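PDB 4ECO: uncharacterized protein from Bacteroides eggerthii DSM 20697, which is of unknown function but, as a leucine-rich repeat protein, probably binds other proteins through its long curved solenoid. Local coordinates for residues L568-G574 against N588-I594; L251-E255 against L272-Q276; L477-N483 against D506-L512; L35-W39 against N59-N63. All coordinates share one frame; numbering follows the deposited sequence.

Interaction 1. Residues L568-G574 against N588-I594; sequences LTQLQIG and NISVLDI
L568 meets 588-594 through one branch: CD2 lies 3.9 Å from CG1 of I589, the two side chains crossing at a slant. Its carbonyl O is tied to ND2 of N588 by a water that donates to the one and accepts from the other. At T569 the backbone ladder begins, with V591 N donating to T569 O. Q570 faces V591 in register, its extended chain running alongside the valine, CG 3.7 Å from CG1, and its OE1 takes a bond from NE2 of Q572, joining the two amides on the V591 face. L571 N donates to V591 O at 2.9 Å and L571 O accepts from D593 N, the alternation expected of parallel strands on successive coils of a leucine-rich repeat solenoid. The leucine drops to the other face; with CG anti to the backbone N (chi1 172°) it lies beside L592, its CD2 3.8 Å from CD1 of L592, both pointing the same way into the core. I573 N bonds to D593 O at 165°, almost straight, while CG2 of I573 touches CG2 of I594. G574 N ends the run with a weak 3.1 Å bond to OD2 of D593; OD1 of that carboxylate accepts from K595 N.

Interaction 2. Residues L251-E255 against L272-Q276; sequences LTDVE and LPEMQ
Q276 N donates to T252 O at 2.7 Å, the one direct hydrogen bond between the segments, reaching the carbonyl 21° from its plane. Next to it, a water bridges the two backbones, donating to L251 O and accepting from E274 N. Q276 lies beside T252 and points the same way, its OE1 3.7 Å from CB of the threonine, but the stronger partner of that oxygen is NH2 of R142. The T252 hydroxyl turns to the next residue and donates to OD1 of D253. The rest of the contact is apolar. L251 CD2 meets L272 CD2 at 3.8 Å, and the other L272 branch, CD1, comes tip to tip with CG2 of V254. In M275, a selenomethionine, CG anti to the backbone N (chi1 180°) and an extended next torsion carry SE across the valine at about a right angle, 3.8 Å from V254 CB. This is the inward-facing leucine and valine packing of leucine-rich repeats, here just where one coil gives way to the next. L251 also touches F211 of strand 210-214, T252 and V254 share backbone bonds with L277 of strand 277-279, and helix 135-142 supplies R142 to salt-bridge D253.

Interaction 3. Residues L477-N483 against D506-L512; sequences LKDENEN and DFRATTL
D506 reaches back to 477-483 with OD2, which accepts from L477 N at 3.0 Å; the N-H comes from above the carboxylate plane, 51° out of it. The same oxygen also takes the backbone N of S476, so two successive amides hold it. Beside it, L477 runs CD1 over one face of the F507 ring, 4.2 Å from CZ and offset toward the rim. A second polar link joins the far ends: N483 ND2 donates to T510 O at 2.9 Å. Its OD1 rests 3.3 Å from CG2 of T511. K478 fills the middle, laying CG 3.5 Å from OD1 of D506 and CD against T511 CG2. The setting is a small, weakly bonded antiparallel hairpin about the type I turn D479-E482, standing out from the leucine-rich repeat solenoid and resting on the loop of the next coil. Further out, the bend at chi4 (74°) takes K478 NZ back to its own turn, to the carbonyls of D479 and E480 and to OD1 of N475. D479 O accepts from K478 NZ on one face of its plane and from E482 N on the other. Within 506-512, F507 and L512 pack on I493 of strand 492-494.

Interaction 4. Residues L35-W39 against N59-N63; sequences LKEIW and NWNFN
W39 leaves its helix with CG anti to the backbone N (chi1 -170°), while W60 and F62 set CG anti to their carbonyl carbons, and the three rings meet as an aromatic cluster between helix 27-41 and the loop 59-63, within the N-terminal leucine-rich repeat region. F62 turns its edge to one face of the W39 indole, CE2 3.5 Å from CD2, with the six-membered ring centroids 5.1 Å apart in an edge-to-face stack. One face of the F62 ring is covered by K36, whose methylene CD sits 3.9 Å from the ring centroid in a CH-pi contact. W60 lies nearly parallel to W39 but slid aside, so that CE3 touches W39 CD1 at 3.5 Å with little ring overlap. L35 meets W60 with CD2 3.9 Å from CH2 and with its carbonyl O near the plane of that ring at the edge. W47 adds edge-to-face stacks on both tryptophans, and W60 NE1 bonds to P73 O. N59 is anchored by ND2 to G44 O; its other amide atom, OD1, accepts from W39 NE1 at 3.1 Å, a nearly straight bond (170°) lying in the indole plane.

In the fold
Along the chain the contacts follow one another in series: interaction 4, then 2, then 3, then 1. Interactions 4 and 2 lie on one side of the chain's centre, their own centres about 28 Å apart; interactions 3 and 1 lie on the other, about 27 Å apart. The widest gap, about 73 Å between centres, separates 4 from 3, and no two of the four touch. Interaction 1 pairs two strands of the parallel run; interaction 2, its centre about 56 Å away, joins the start of strand 253-257 to the loop entering strand 277-279. Interaction 3 joins a hairpin to a loop beside that run, and interaction 4 packs helix 27-41 near its start. All four are local, consistent with an elongated solenoid whose turns pack on their neighbours.

Interaction 1. Residues L568-G574 against N588-I594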
loop_
_atom_site.group_PDB
_atom_site.type_symbol
_atom_site.label_atom_id
_atom_site.label_comp_id
_atom_site.label_asym_id
_atom_site.label_seq_id
_atom_site.Cartn_x
_atom_site.Cartn_y
_atom_site.Cartn_z
ATOM N N LEU A 568 24.408 21.771 12.510
ATOM C CA LEU A 568 24.935 20.479 12.044
ATOM C C LEU A 568 25.337 19.563 13.189
ATOM O O LEU A 568 26.163 19.950 14.010
ATOM C CB LEU A 568 26.124 20.667 11.092
ATOM C CG LEU A 568 26.557 19.431 10.322
ATOM C CD1 LEU A 568 25.825 19.311 9.020
ATOM C CD2 LEU A 568 28.025 19.452 10.088
ATOM N N THR A 569 24.745 18.345 13.237
ATOM C CA THR A 569 25.046 17.353 14.279
ATOM C C THR A 569 25.536 16.018 13.671
ATOM O O THR A 569 26.107 15.205 14.398
ATOM C CB THR A 569 23.868 17.115 15.228
ATOM O OG1 THR A 569 22.743 16.605 14.529
ATOM C CG2 THR A 569 23.506 18.345 16.037
ATOM N N GLN A 570 25.426 15.838 12.353
ATOM C CA GLN A 570 25.893 14.607 11.744
ATOM C C GLN A 570 26.584 14.880 10.402
ATOM O O GLN A 570 25.973 15.440 9.484
ATOM C CB GLN A 570 24.717 13.616 11.569
ATOM C CG GLN A 570 25.113 12.275 10.943
ATOM C CD GLN A 570 24.075 11.190 11.033
ATOM O OE1 GLN A 570 24.200 10.160 10.381
ATOM N NE2 GLN A 570 23.028 11.383 11.830
ATOM N N LEU A 571 27.846 14.431 10.285
ATOM C CA LEU A 571 28.639 14.541 9.071
ATOM C C LEU A 571 29.188 13.194 8.686
ATOM O O LEU A 571 29.945 12.592 9.442
ATOM C CB LEU A 571 29.785 15.559 9.196
ATOM C CG LEU A 571 30.776 15.596 8.021
ATOM C CD1 LEU A 571 30.117 16.079 6.715
ATOM C CD2 LEU A 571 31.983 16.433 8.362
ATOM N N GLN A 572 28.850 12.756 7.472
ATOM C CA GLN A 572 29.333 11.504 6.914
ATOM C C GLN A 572 30.251 11.807 5.760
ATOM O O GLN A 572 29.783 12.272 4.728
ATOM C CB GLN A 572 28.165 10.633 6.471
ATOM C CG GLN A 572 27.211 10.237 7.580
ATOM C CD GLN A 572 26.155 9.291 7.052
ATOM O OE1 GLN A 572 26.085 8.994 5.855
ATOM N NE2 GLN A 572 25.301 8.803 7.936
ATOM N N ILE A 573 31.563 11.579 5.937
ATOM C CA ILE A 573 32.586 11.858 4.912
ATOM C C ILE A 573 33.521 10.627 4.747
ATOM O O ILE A 573 34.590 10.726 4.152
ATOM C CB ILE A 573 33.352 13.168 5.290
ATOM C CG1 ILE A 573 34.103 13.774 4.091
ATOM C CG2 ILE A 573 34.198 13.051 6.581
ATOM C CD1 ILE A 573 34.446 15.251 4.230
ATOM N N GLY A 574 33.076 9.478 5.232
ATOM C CA GLY A 574 33.835 8.244 5.139
ATOM C C GLY A 574 34.028 7.710 3.734
ATOM O O GLY A 574 33.283 8.066 2.814
ATOM N N ASN A 588 29.330 19.495 18.923
ATOM C CA ASN A 588 27.986 19.564 18.352
ATOM C C ASN A 588 27.864 18.604 17.171
ATOM O O ASN A 588 26.761 18.099 16.941
ATOM C CB ASN A 588 27.588 20.982 17.942
ATOM C CG ASN A 588 26.098 21.140 17.630
ATOM O OD1 ASN A 588 25.205 20.723 18.394
ATOM N ND2 ASN A 588 25.786 21.763 16.492
ATOM N N ILE A 589 28.977 18.282 16.460
ATOM C CA ILE A 589 28.907 17.277 15.385
ATOM C C ILE A 589 29.095 15.943 16.110
ATOM O O ILE A 589 30.202 15.410 16.147
ATOM C CB ILE A 589 29.912 17.565 14.226
ATOM C CG1 ILE A 589 29.585 18.944 13.584
ATOM C CG2 ILE A 589 29.871 16.459 13.147
ATOM C CD1 ILE A 589 30.733 19.768 13.118
ATOM N N SER A 590 28.010 15.474 16.788
ATOM C CA SER A 590 27.953 14.295 17.677
ATOM C C SER A 590 27.936 12.962 16.907
ATOM O O SER A 590 28.172 11.921 17.517
ATOM C CB SER A 590 26.750 14.373 18.614
ATOM O OG SER A 590 25.535 14.639 17.932
ATOM N N VAL A 591 27.699 12.978 15.587
ATOM C CA VAL A 591 27.778 11.772 14.752
ATOM C C VAL A 591 28.733 12.094 13.606
ATOM O O VAL A 591 28.383 12.861 12.709
ATOM C CB VAL A 591 26.419 11.224 14.243
ATOM C CG1 VAL A 591 26.632 9.991 13.371
ATOM C CG2 VAL A 591 25.483 10.898 15.399
ATOM N N LEU A 592 29.959 11.561 13.668
ATOM C CA LEU A 592 30.962 11.829 12.642
ATOM C C LEU A 592 31.548 10.541 12.096
ATOM O O LEU A 592 32.131 9.740 12.834
ATOM C CB LEU A 592 32.071 12.727 13.217
ATOM C CG LEU A 592 33.273 13.079 12.335
ATOM C CD1 LEU A 592 32.891 14.034 11.181
ATOM C CD2 LEU A 592 34.332 13.731 13.176
ATOM N N ASP A 593 31.370 10.350 10.791
ATOM C CA ASP A 593 31.925 9.220 10.061
ATOM C C ASP A 593 33.089 9.703 9.237
ATOM O O ASP A 593 32.893 10.454 8.276
ATOM C CB ASP A 593 30.871 8.521 9.175
ATOM C CG ASP A 593 31.476 7.614 8.108
ATOM O OD1 ASP A 593 32.367 6.801 8.447
ATOM O OD2 ASP A 593 31.107 7.764 6.932
ATOM N N ILE A 594 34.301 9.292 9.631
ATOM C CA ILE A 594 35.532 9.612 8.912
ATOM C C ILE A 594 36.231 8.313 8.510
ATOM O O ILE A 594 37.366 8.355 8.032
ATOM C CB ILE A 594 36.480 10.534 9.740
ATOM C CG1 ILE A 594 36.839 9.908 11.125
ATOM C CG2 ILE A 594 35.923 11.967 9.846
ATOM C CD1 ILE A 594 38.036 10.494 11.831
HETATM O O HOH W 1 27.728 22.122 14.702
#

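Interaction 2. Residues L251-E255 against L272-Q276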
loop_
_atom_site.group_PDB
_atom_site.type_symbol
_atom_site.label_atom_id
_atom_site.label_comp_id
_atom_site.label_asym_id
_atom_site.label_seq_id
_atom_site.Cartn_x
_atom_site.Cartn_y
_atom_site.Cartn_z
ATOM N N LEU A 251 -25.996 -5.849 0.742
ATOM C CA LEU A 251 -24.696 -6.467 0.503
ATOM C C LEU A 251 -23.775 -5.472 -0.196
ATOM O O LEU A 251 -23.867 -5.293 -1.402
ATOM C CB LEU A 251 -24.855 -7.785 -0.295
ATOM C CG LEU A 251 -23.589 -8.637 -0.465
ATOM C CD1 LEU A 251 -22.922 -8.960 0.859
ATOM C CD2 LEU A 251 -23.899 -9.908 -1.192
ATOM N N THR A 252 -22.891 -4.824 0.586
ATOM C CA THR A 252 -21.962 -3.762 0.169
ATOM C C THR A 252 -20.506 -4.213 0.116
ATOM O O THR A 252 -19.711 -3.612 -0.603
ATOM C CB THR A 252 -22.052 -2.549 1.136
ATOM O OG1 THR A 252 -21.624 -2.898 2.463
ATOM C CG2 THR A 252 -23.434 -1.934 1.177
ATOM N N ASP A 253 -20.135 -5.227 0.908
ATOM C CA ASP A 253 -18.744 -5.689 0.951
ATOM C C ASP A 253 -18.641 -7.151 0.578
ATOM O O ASP A 253 -19.146 -8.001 1.300
ATOM C CB ASP A 253 -18.137 -5.456 2.339
ATOM C CG ASP A 253 -18.004 -4.002 2.733
ATOM O OD1 ASP A 253 -19.046 -3.335 2.903
ATOM O OD2 ASP A 253 -16.865 -3.549 2.930
ATOM N N VAL A 254 -18.010 -7.439 -0.575
ATOM C CA VAL A 254 -17.826 -8.805 -1.082
ATOM C C VAL A 254 -16.345 -9.049 -1.365
ATOM O O VAL A 254 -15.673 -8.199 -1.953
ATOM C CB VAL A 254 -18.704 -9.108 -2.320
ATOM C CG1 VAL A 254 -18.400 -10.483 -2.876
ATOM C CG2 VAL A 254 -20.191 -8.994 -1.988
ATOM N N GLU A 255 -15.839 -10.219 -0.931
ATOM C CA GLU A 255 -14.456 -10.637 -1.163
ATOM C C GLU A 255 -14.408 -12.084 -1.677
ATOM O O GLU A 255 -15.036 -12.978 -1.096
ATOM C CB GLU A 255 -13.623 -10.485 0.103
ATOM C CG GLU A 255 -12.247 -11.116 -0.026
ATOM C CD GLU A 255 -11.275 -10.868 1.106
ATOM O OE1 GLU A 255 -10.798 -9.721 1.242
ATOM O OE2 GLU A 255 -10.956 -11.831 1.833
ATOM N N LEU A 272 -25.392 -8.160 -8.411
ATOM C CA LEU A 272 -25.681 -7.464 -7.148
ATOM C C LEU A 272 -26.106 -6.002 -7.379
ATOM O O LEU A 272 -25.587 -5.334 -8.279
ATOM C CB LEU A 272 -24.477 -7.517 -6.180
ATOM C CG LEU A 272 -24.062 -8.912 -5.642
ATOM C CD1 LEU A 272 -22.765 -8.830 -4.894
ATOM C CD2 LEU A 272 -25.144 -9.548 -4.747
ATOM N N PRO A 273 -27.060 -5.474 -6.582
ATOM C CA PRO A 273 -27.511 -4.090 -6.830
ATOM C C PRO A 273 -26.718 -2.989 -6.090
ATOM O O PRO A 273 -26.704 -1.851 -6.568
ATOM C CB PRO A 273 -28.959 -4.108 -6.322
ATOM C CG PRO A 273 -28.995 -5.182 -5.257
ATOM C CD PRO A 273 -27.843 -6.115 -5.495
ATOM N N GLU A 274 -26.103 -3.299 -4.917
ATOM C CA GLU A 274 -25.507 -2.251 -4.095
ATOM C C GLU A 274 -24.077 -2.528 -3.595
ATOM O O GLU A 274 -23.648 -1.868 -2.635
ATOM C CB GLU A 274 -26.422 -2.019 -2.867
ATOM C CG GLU A 274 -27.790 -1.418 -3.183
ATOM C CD GLU A 274 -27.801 0.021 -3.667
ATOM O OE1 GLU A 274 -26.813 0.755 -3.412
ATOM O OE2 GLU A 274 -28.823 0.422 -4.272
HETATM N N MSE A 275 -23.314 -3.416 -4.264
HETATM C CA MSE A 275 -21.929 -3.732 -3.839
HETATM C C MSE A 275 -21.041 -2.479 -3.941
HETATM O O MSE A 275 -21.104 -1.782 -4.949
HETATM C CB MSE A 275 -21.358 -4.896 -4.679
HETATM C CG MSE A 275 -19.926 -5.286 -4.305
HETATM SE SE MSE A 275 -19.305 -6.821 -5.302
HETATM C CE MSE A 275 -19.472 -6.168 -7.080
ATOM N N GLN A 276 -20.254 -2.188 -2.885
ATOM C CA GLN A 276 -19.371 -1.011 -2.788
ATOM C C GLN A 276 -17.911 -1.423 -2.765
ATOM O O GLN A 276 -17.112 -0.863 -3.512
ATOM C CB GLN A 276 -19.696 -0.155 -1.544
ATOM C CG GLN A 276 -21.124 0.383 -1.539
ATOM C CD GLN A 276 -21.438 1.305 -0.399
ATOM O OE1 GLN A 276 -21.160 1.024 0.762
ATOM N NE2 GLN A 276 -22.140 2.378 -0.700
HETATM O O HOH W 2 -25.814 -5.765 -3.202
#

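Interaction 3. Residues L477-N483 against D506-L512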
loop_
_atom_site.group_PDB
_atom_site.type_symbol
_atom_site.label_atom_id
_atom_site.label_comp_id
_atom_site.label_asym_id
_atom_site.label_seq_id
_atom_site.Cartn_x
_atom_site.Cartn_y
_atom_site.Cartn_z
ATOM N N LEU A 477 16.741 25.566 -9.122
ATOM C CA LEU A 477 15.734 25.691 -8.062
ATOM C C LEU A 477 15.150 27.109 -8.018
ATOM O O LEU A 477 14.290 27.430 -7.177
ATOM C CB LEU A 477 16.346 25.325 -6.711
ATOM C CG LEU A 477 16.696 23.871 -6.547
ATOM C CD1 LEU A 477 17.804 23.705 -5.549
ATOM C CD2 LEU A 477 15.480 23.072 -6.150
ATOM N N LYS A 478 15.623 27.952 -8.942
ATOM C CA LYS A 478 15.201 29.337 -9.064
ATOM C C LYS A 478 15.432 29.835 -10.500
ATOM O O LYS A 478 16.035 29.123 -11.317
ATOM C CB LYS A 478 15.950 30.219 -8.036
ATOM C CG LYS A 478 17.463 30.387 -8.255
ATOM C CD LYS A 478 17.908 31.713 -7.618
ATOM C CE LYS A 478 19.288 32.194 -7.994
ATOM N NZ LYS A 478 19.387 32.754 -9.374
ATOM N N ASP A 479 14.892 31.038 -10.804
ATOM C CA ASP A 479 15.146 31.807 -12.033
ATOM C C ASP A 479 16.238 32.817 -11.676
ATOM O O ASP A 479 16.394 33.129 -10.497
ATOM C CB ASP A 479 13.863 32.466 -12.594
ATOM C CG ASP A 479 12.872 31.537 -13.302
ATOM O OD1 ASP A 479 13.255 30.385 -13.636
ATOM O OD2 ASP A 479 11.733 31.974 -13.555
ATOM N N GLU A 480 17.015 33.288 -12.655
ATOM C CA GLU A 480 18.166 34.184 -12.449
ATOM C C GLU A 480 17.946 35.262 -11.375
ATOM O O GLU A 480 18.829 35.414 -10.521
ATOM C CB GLU A 480 18.596 34.880 -13.756
ATOM C CG GLU A 480 19.959 35.556 -13.668
ATOM C CD GLU A 480 21.162 34.656 -13.430
ATOM O OE1 GLU A 480 21.319 33.668 -14.185
ATOM O OE2 GLU A 480 21.974 34.965 -12.527
ATOM N N ASN A 481 16.820 36.006 -11.408
ATOM C CA ASN A 481 16.669 37.084 -10.434
ATOM C C ASN A 481 15.390 36.945 -9.581
ATOM O O ASN A 481 14.980 37.915 -8.923
ATOM C CB ASN A 481 16.698 38.444 -11.156
ATOM C CG ASN A 481 17.950 38.670 -11.984
ATOM O OD1 ASN A 481 17.902 38.693 -13.226
ATOM N ND2 ASN A 481 19.102 38.810 -11.320
ATOM N N GLU A 482 14.820 35.737 -9.512
ATOM C CA GLU A 482 13.626 35.518 -8.702
ATOM C C GLU A 482 13.551 34.065 -8.211
ATOM O O GLU A 482 13.847 33.127 -8.960
ATOM C CB GLU A 482 12.340 35.920 -9.473
ATOM C CG GLU A 482 11.889 35.045 -10.639
ATOM C CD GLU A 482 11.724 35.718 -11.995
ATOM O OE1 GLU A 482 12.608 36.515 -12.393
ATOM O OE2 GLU A 482 10.737 35.388 -12.689
ATOM N N ASN A 483 13.185 33.893 -6.931
ATOM C CA ASN A 483 12.996 32.572 -6.317
ATOM C C ASN A 483 11.588 32.101 -6.554
ATOM O O ASN A 483 10.728 32.925 -6.852
ATOM C CB ASN A 483 13.280 32.601 -4.820
ATOM C CG ASN A 483 14.705 32.364 -4.443
ATOM O OD1 ASN A 483 15.381 31.512 -4.999
ATOM N ND2 ASN A 483 15.162 33.057 -3.419
ATOM N N ASP A 506 22.313 27.832 -5.727
ATOM C CA ASP A 506 20.924 27.473 -5.494
ATOM C C ASP A 506 20.777 26.765 -4.166
ATOM O O ASP A 506 19.658 26.620 -3.690
ATOM C CB ASP A 506 20.399 26.535 -6.611
ATOM C CG ASP A 506 20.060 27.153 -7.952
ATOM O OD1 ASP A 506 20.285 28.382 -8.122
ATOM O OD2 ASP A 506 19.567 26.414 -8.837
ATOM N N PHE A 507 21.875 26.236 -3.602
ATOM C CA PHE A 507 21.812 25.465 -2.363
ATOM C C PHE A 507 22.109 26.343 -1.110
ATOM O O PHE A 507 21.854 25.915 0.018
ATOM C CB PHE A 507 22.758 24.279 -2.469
ATOM C CG PHE A 507 22.232 23.241 -3.443
ATOM C CD1 PHE A 507 22.554 23.304 -4.797
ATOM C CD2 PHE A 507 21.405 22.204 -3.007
ATOM C CE1 PHE A 507 22.058 22.354 -5.690
ATOM C CE2 PHE A 507 20.922 21.245 -3.902
ATOM C CZ PHE A 507 21.241 21.332 -5.236
ATOM N N ARG A 508 22.542 27.594 -1.320
ATOM C CA ARG A 508 22.793 28.547 -0.246
ATOM C C ARG A 508 21.448 28.985 0.383
ATOM O O ARG A 508 20.389 28.794 -0.224
ATOM C CB ARG A 508 23.602 29.744 -0.782
ATOM C CG ARG A 508 24.939 29.299 -1.382
ATOM C CD ARG A 508 25.808 30.428 -1.900
ATOM N NE ARG A 508 26.149 31.426 -0.882
ATOM C CZ ARG A 508 27.059 31.253 0.075
ATOM N NH1 ARG A 508 27.693 30.087 0.199
ATOM N NH2 ARG A 508 27.319 32.228 0.936
ATOM N N ALA A 509 21.489 29.541 1.604
ATOM C CA ALA A 509 20.312 29.954 2.378
ATOM C C ALA A 509 19.431 31.012 1.646
ATOM O O ALA A 509 18.288 31.263 2.058
ATOM C CB ALA A 509 20.766 30.500 3.707
ATOM N N THR A 510 19.954 31.609 0.552
ATOM C CA THR A 510 19.238 32.603 -0.246
ATOM C C THR A 510 18.035 31.986 -0.990
ATOM O O THR A 510 17.082 32.690 -1.324
ATOM C CB THR A 510 20.185 33.252 -1.253
ATOM O OG1 THR A 510 20.683 32.258 -2.176
ATOM C CG2 THR A 510 21.302 34.014 -0.589
ATOM N N THR A 511 18.094 30.684 -1.282
ATOM C CA THR A 511 17.014 30.030 -2.018
ATOM C C THR A 511 16.406 28.904 -1.128
ATOM O O THR A 511 15.173 28.788 -1.063
ATOM C CB THR A 511 17.523 29.529 -3.391
ATOM O OG1 THR A 511 18.276 28.360 -3.174
ATOM C CG2 THR A 511 18.406 30.561 -4.138
ATOM N N LEU A 512 17.281 28.139 -0.404
ATOM C CA LEU A 512 16.960 27.042 0.534
ATOM C C LEU A 512 17.239 27.453 2.004
ATOM O O LEU A 512 18.156 26.899 2.634
ATOM C CB LEU A 512 17.794 25.787 0.189
ATOM C CG LEU A 512 17.633 25.127 -1.157
ATOM C CD1 LEU A 512 18.503 23.907 -1.229
ATOM C CD2 LEU A 512 16.191 24.758 -1.431
#

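Interaction 4. Residues L35-W39 against N59-N63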
loop_
_atom_site.group_PDB
_atom_site.type_symbol
_atom_site.label_atom_id
_atom_site.label_comp_id
_atom_site.label_asym_id
_atom_site.label_seq_id
_atom_site.Cartn_x
_atom_site.Cartn_y
_atom_site.Cartn_z
ATOM N N LEU A 35 -27.149 -24.567 11.349
ATOM C CA LEU A 35 -25.751 -24.503 11.792
ATOM C C LEU A 35 -25.122 -25.883 11.869
ATOM O O LEU A 35 -24.033 -26.080 11.329
ATOM C CB LEU A 35 -25.612 -23.825 13.163
ATOM C CG LEU A 35 -25.711 -22.309 13.207
ATOM C CD1 LEU A 35 -25.487 -21.817 14.616
ATOM C CD2 LEU A 35 -24.719 -21.657 12.265
ATOM N N LYS A 36 -25.819 -26.845 12.510
ATOM C CA LYS A 36 -25.347 -28.221 12.668
ATOM C C LYS A 36 -25.239 -28.920 11.281
ATOM O O LYS A 36 -24.251 -29.618 11.014
ATOM C CB LYS A 36 -26.276 -28.984 13.629
ATOM C CG LYS A 36 -26.058 -30.491 13.744
ATOM C CD LYS A 36 -24.753 -30.946 14.366
ATOM C CE LYS A 36 -24.747 -32.457 14.339
ATOM N NZ LYS A 36 -23.461 -33.015 14.817
ATOM N N GLU A 37 -26.208 -28.670 10.393
ATOM C CA GLU A 37 -26.195 -29.265 9.065
ATOM C C GLU A 37 -25.002 -28.694 8.235
ATOM O O GLU A 37 -24.333 -29.443 7.516
ATOM C CB GLU A 37 -27.544 -29.037 8.376
ATOM C CG GLU A 37 -27.828 -30.057 7.286
ATOM C CD GLU A 37 -29.281 -30.173 6.872
ATOM O OE1 GLU A 37 -30.159 -30.231 7.767
ATOM O OE2 GLU A 37 -29.534 -30.263 5.645
ATOM N N ILE A 38 -24.710 -27.388 8.402
ATOM C CA ILE A 38 -23.583 -26.705 7.757
ATOM C C ILE A 38 -22.270 -27.335 8.276
ATOM O O ILE A 38 -21.418 -27.710 7.476
ATOM C CB ILE A 38 -23.668 -25.168 8.007
ATOM C CG1 ILE A 38 -24.728 -24.558 7.070
ATOM C CG2 ILE A 38 -22.292 -24.467 7.838
ATOM C CD1 ILE A 38 -25.296 -23.217 7.525
ATOM N N TRP A 39 -22.140 -27.470 9.605
ATOM C CA TRP A 39 -20.997 -28.080 10.295
ATOM C C TRP A 39 -20.775 -29.510 9.767
ATOM O O TRP A 39 -19.668 -29.821 9.336
ATOM C CB TRP A 39 -21.258 -28.068 11.816
ATOM C CG TRP A 39 -20.080 -28.448 12.664
ATOM C CD1 TRP A 39 -19.007 -27.661 12.983
ATOM C CD2 TRP A 39 -19.931 -29.654 13.424
ATOM N NE1 TRP A 39 -18.167 -28.329 13.851
ATOM C CE2 TRP A 39 -18.730 -29.540 14.167
ATOM C CE3 TRP A 39 -20.719 -30.800 13.592
ATOM C CZ2 TRP A 39 -18.287 -30.547 15.025
ATOM C CZ3 TRP A 39 -20.243 -31.819 14.401
ATOM C CH2 TRP A 39 -19.041 -31.685 15.103
ATOM N N ASN A 59 -13.383 -25.158 18.204
ATOM C CA ASN A 59 -14.349 -25.812 17.306
ATOM C C ASN A 59 -15.759 -25.658 17.856
ATOM O O ASN A 59 -15.939 -25.389 19.040
ATOM C CB ASN A 59 -14.002 -27.311 17.105
ATOM C CG ASN A 59 -14.737 -28.034 15.982
ATOM O OD1 ASN A 59 -15.515 -27.462 15.199
ATOM N ND2 ASN A 59 -14.496 -29.331 15.871
ATOM N N TRP A 60 -16.760 -25.828 16.995
ATOM C CA TRP A 60 -18.150 -25.828 17.407
ATOM C C TRP A 60 -18.431 -27.084 18.249
ATOM O O TRP A 60 -17.732 -28.100 18.133
ATOM C CB TRP A 60 -19.079 -25.762 16.188
ATOM C CG TRP A 60 -19.011 -24.469 15.427
ATOM C CD1 TRP A 60 -18.194 -23.406 15.676
ATOM C CD2 TRP A 60 -19.826 -24.093 14.305
ATOM N NE1 TRP A 60 -18.451 -22.390 14.779
ATOM C CE2 TRP A 60 -19.443 -22.789 13.925
ATOM C CE3 TRP A 60 -20.853 -24.732 13.586
ATOM C CZ2 TRP A 60 -20.023 -22.126 12.835
ATOM C CZ3 TRP A 60 -21.441 -24.067 12.516
ATOM C CH2 TRP A 60 -21.037 -22.779 12.157
ATOM N N ASN A 61 -19.414 -27.003 19.128
ATOM C CA ASN A 61 -19.761 -28.129 19.973
ATOM C C ASN A 61 -21.253 -28.210 20.054
ATOM O O ASN A 61 -21.916 -27.188 20.325
ATOM C CB ASN A 61 -19.124 -27.967 21.341
ATOM C CG ASN A 61 -19.345 -29.148 22.217
ATOM O OD1 ASN A 61 -20.328 -29.204 22.944
ATOM N ND2 ASN A 61 -18.445 -30.126 22.161
ATOM N N PHE A 62 -21.799 -29.411 19.768
ATOM C CA PHE A 62 -23.247 -29.644 19.754
ATOM C C PHE A 62 -23.624 -30.662 20.843
ATOM O O PHE A 62 -24.773 -31.119 20.912
ATOM C CB PHE A 62 -23.718 -30.077 18.342
ATOM C CG PHE A 62 -23.485 -29.002 17.305
ATOM C CD1 PHE A 62 -24.375 -27.941 17.165
ATOM C CD2 PHE A 62 -22.341 -29.013 16.512
ATOM C CE1 PHE A 62 -24.113 -26.907 16.272
ATOM C CE2 PHE A 62 -22.090 -27.979 15.616
ATOM C CZ PHE A 62 -22.974 -26.930 15.507
ATOM N N ASN A 63 -22.671 -30.950 21.738
ATOM C CA ASN A 63 -22.892 -31.814 22.892
ATOM C C ASN A 63 -23.396 -30.963 24.092
ATOM O O ASN A 63 -22.839 -30.988 25.183
ATOM C CB ASN A 63 -21.627 -32.590 23.213
ATOM C CG ASN A 63 -21.302 -33.646 22.183
ATOM O OD1 ASN A 63 -22.173 -34.118 21.428
ATOM N ND2 ASN A 63 -20.046 -34.080 22.173
#